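PDB 4H61: mediator of RNA polymerase II transcription subunit 6 from Schizosaccharomyces pombe, which forms part of the Mediator complex, a coactivator that bridges gene-specific regulatory proteins and the basal RNA polymerase II transcription machinery. Local coordinates for residues N27-F32 with W84-Q89. Residues are numbered along the deposited sequence; the frame is centred on the assembly and turned at random.
Sequences NVLEYF and WVIQKQ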
loop_
_atom_site.group_PDB
_atom_site.type_symbol
_atom_site.label_atom_id
_atom_site.label_comp_id
_atom_site.label_asym_id
_atom_site.label_seq_id
_atom_site.Cartn_x
_atom_site.Cartn_y
_atom_site.Cartn_z
ATOM N N ASN A 27 -9.934 0.511 -7.611
ATOM C CA ASN A 27 -10.577 0.019 -6.389
ATOM C C ASN A 27 -9.859 -1.104 -5.620
ATOM O O ASN A 27 -10.320 -1.513 -4.549
ATOM C CB ASN A 27 -12.036 -0.375 -6.658
ATOM C CG ASN A 27 -12.166 -1.505 -7.665
ATOM O OD1 ASN A 27 -11.207 -2.226 -7.935
ATOM N ND2 ASN A 27 -13.360 -1.662 -8.229
ATOM N N VAL A 28 -8.743 -1.592 -6.151
ATOM C CA VAL A 28 -8.023 -2.694 -5.512
ATOM C C VAL A 28 -7.659 -2.427 -4.036
ATOM O O VAL A 28 -7.750 -3.316 -3.192
ATOM C CB VAL A 28 -6.765 -3.087 -6.313
ATOM C CG1 VAL A 28 -5.835 -1.907 -6.446
ATOM C CG2 VAL A 28 -6.050 -4.251 -5.655
ATOM N N LEU A 29 -7.273 -1.197 -3.727
ATOM C CA LEU A 29 -6.898 -0.825 -2.367
ATOM C C LEU A 29 -8.103 -0.896 -1.445
ATOM O O LEU A 29 -7.964 -1.161 -0.254
ATOM C CB LEU A 29 -6.316 0.591 -2.350
ATOM C CG LEU A 29 -4.912 0.787 -1.784
ATOM C CD1 LEU A 29 -4.100 -0.488 -1.913
ATOM C CD2 LEU A 29 -4.202 1.962 -2.474
ATOM N N GLU A 30 -9.289 -0.652 -1.988
ATOM C CA GLU A 30 -10.497 -0.730 -1.179
ATOM C C GLU A 30 -10.768 -2.188 -0.844
ATOM O O GLU A 30 -11.174 -2.518 0.273
ATOM C CB GLU A 30 -11.686 -0.127 -1.920
ATOM C CG GLU A 30 -12.937 -0.003 -1.067
ATOM C CD GLU A 30 -13.939 0.964 -1.657
ATOM O OE1 GLU A 30 -13.503 1.924 -2.334
ATOM O OE2 GLU A 30 -15.158 0.763 -1.453
ATOM N N TYR A 31 -10.539 -3.051 -1.830
ATOM C CA TYR A 31 -10.627 -4.493 -1.658
ATOM C C TYR A 31 -9.715 -4.913 -0.518
ATOM O O TYR A 31 -10.129 -5.616 0.413
ATOM C CB TYR A 31 -10.177 -5.177 -2.949
ATOM C CG TYR A 31 -10.333 -6.683 -2.988
ATOM C CD1 TYR A 31 -11.509 -7.298 -2.576
ATOM C CD2 TYR A 31 -9.308 -7.486 -3.479
ATOM C CE1 TYR A 31 -11.653 -8.680 -2.635
ATOM C CE2 TYR A 31 -9.443 -8.865 -3.546
ATOM C CZ TYR A 31 -10.616 -9.458 -3.122
ATOM O OH TYR A 31 -10.741 -10.832 -3.188
ATOM N N PHE A 32 -8.471 -4.461 -0.605
ATOM C CA PHE A 32 -7.458 -4.772 0.385
ATOM C C PHE A 32 -7.925 -4.360 1.774
ATOM O O PHE A 32 -7.615 -5.025 2.756
ATOM C CB PHE A 32 -6.144 -4.066 0.019
ATOM C CG PHE A 32 -4.997 -4.412 0.920
ATOM C CD1 PHE A 32 -4.252 -5.561 0.701
ATOM C CD2 PHE A 32 -4.661 -3.580 1.985
ATOM C CE1 PHE A 32 -3.196 -5.882 1.533
ATOM C CE2 PHE A 32 -3.605 -3.888 2.831
ATOM C CZ PHE A 32 -2.871 -5.043 2.613
ATOM N N TRP A 84 -2.028 -7.064 -8.778
ATOM C CA TRP A 84 -1.533 -5.793 -8.290
ATOM C C TRP A 84 -0.684 -6.132 -7.085
ATOM O O TRP A 84 -0.952 -7.118 -6.396
ATOM C CB TRP A 84 -2.681 -4.883 -7.876
ATOM C CG TRP A 84 -3.504 -4.403 -9.014
ATOM C CD1 TRP A 84 -3.365 -3.222 -9.687
ATOM C CD2 TRP A 84 -4.600 -5.089 -9.626
ATOM N NE1 TRP A 84 -4.313 -3.130 -10.679
ATOM C CE2 TRP A 84 -5.082 -4.264 -10.663
ATOM C CE3 TRP A 84 -5.222 -6.321 -9.399
ATOM C CZ2 TRP A 84 -6.156 -4.631 -11.470
ATOM C CZ3 TRP A 84 -6.286 -6.684 -10.198
ATOM C CH2 TRP A 84 -6.744 -5.842 -11.221
ATOM N N VAL A 85 0.349 -5.334 -6.839
ATOM C CA VAL A 85 1.213 -5.549 -5.687
ATOM C C VAL A 85 1.173 -4.344 -4.765
ATOM O O VAL A 85 1.363 -3.203 -5.202
ATOM C CB VAL A 85 2.660 -5.826 -6.106
ATOM C CG1 VAL A 85 3.558 -5.936 -4.872
ATOM C CG2 VAL A 85 2.730 -7.089 -6.943
ATOM N N ILE A 86 0.931 -4.611 -3.484
ATOM C CA ILE A 86 0.721 -3.562 -2.494
ATOM C C ILE A 86 1.821 -3.598 -1.456
ATOM O O ILE A 86 2.257 -4.673 -1.054
ATOM C CB ILE A 86 -0.638 -3.745 -1.800
ATOM C CG1 ILE A 86 -1.767 -3.610 -2.823
ATOM C CG2 ILE A 86 -0.816 -2.748 -0.671
ATOM C CD1 ILE A 86 -3.120 -3.925 -2.269
ATOM N N GLN A 87 2.274 -2.423 -1.028
ATOM C CA GLN A 87 3.328 -2.331 -0.029
ATOM C C GLN A 87 2.873 -1.579 1.212
ATOM O O GLN A 87 2.344 -0.467 1.120
ATOM C CB GLN A 87 4.540 -1.630 -0.626
ATOM C CG GLN A 87 5.523 -1.110 0.395
ATOM C CD GLN A 87 6.774 -0.559 -0.254
ATOM O OE1 GLN A 87 7.407 -1.236 -1.066
ATOM N NE2 GLN A 87 7.135 0.681 0.088
ATOM N N LYS A 88 3.070 -2.203 2.371
ATOM C CA LYS A 88 2.884 -1.536 3.655
ATOM C C LYS A 88 4.194 -0.843 3.974
ATOM O O LYS A 88 5.259 -1.454 3.881
ATOM C CB LYS A 88 2.519 -2.554 4.745
ATOM C CG LYS A 88 2.549 -2.042 6.194
ATOM C CD LYS A 88 1.430 -2.716 6.996
ATOM C CE LYS A 88 1.831 -3.176 8.393
ATOM N NZ LYS A 88 2.352 -4.574 8.417
ATOM N N GLN A 89 4.121 0.433 4.333
ATOM C CA GLN A 89 5.323 1.202 4.614
ATOM C C GLN A 89 5.104 2.194 5.756
ATOM O O GLN A 89 3.993 2.668 5.983
ATOM C CB GLN A 89 5.769 1.951 3.358
ATOM C CG GLN A 89 4.963 3.218 3.068
ATOM C CD GLN A 89 5.133 3.717 1.641
ATOM O OE1 GLN A 89 5.648 3.006 0.776
ATOM N NE2 GLN A 89 4.698 4.949 1.391
#
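I86 points its CD1 methyl from the strand in between L29 and F32 of the helix, with V28 more loosely beside it. Because CG1 stands anti to the carbonyl carbon (chi1 -63°) and the chain then runs on extended, CD1 is the leading atom. I86 CD1 lies 3.6 Å from both L29 CD1 and F32 CD1, and 4.5 Å from V28 CG2. The side chains of F32 and I86 pass each other in opposite directions, and the methyl comes up obliquely to F32, against CB and the CG-CD1 side of the ring. L29 crosses I86 at a slant; L29 CD1 also lies 4.0 Å from I86 CG1. V28, one turn before F32, uses both of its methyls on W84. V28 CG2 packs against W84 CB at 4.1 Å, whereas V28 CG1 lies over one face of the W84 indole, 4.2 Å above its plane and offset toward the rim. The indole is also held by a hydrogen bond from W84 NE1 to T25 OG1, just ahead of the helix. No hydrogen bond crosses the interface: this is buried apolar helix-on-sheet packing near the centre of the chain. The short axes of 28-32 and 84-89 cross at -58° and approach to 10.3 Å, so helix 28-33 lies slantwise on the four-stranded antiparallel sheet. Strand 83-91 is an inner strand, paired with 70-79 and 97-106, and both flanking strands join the packing: V28 also touches I75, while the F32 ring meets F73 and stands edge-to-face with Y103. Y31 packs against helix 14-19 through W16 and V17.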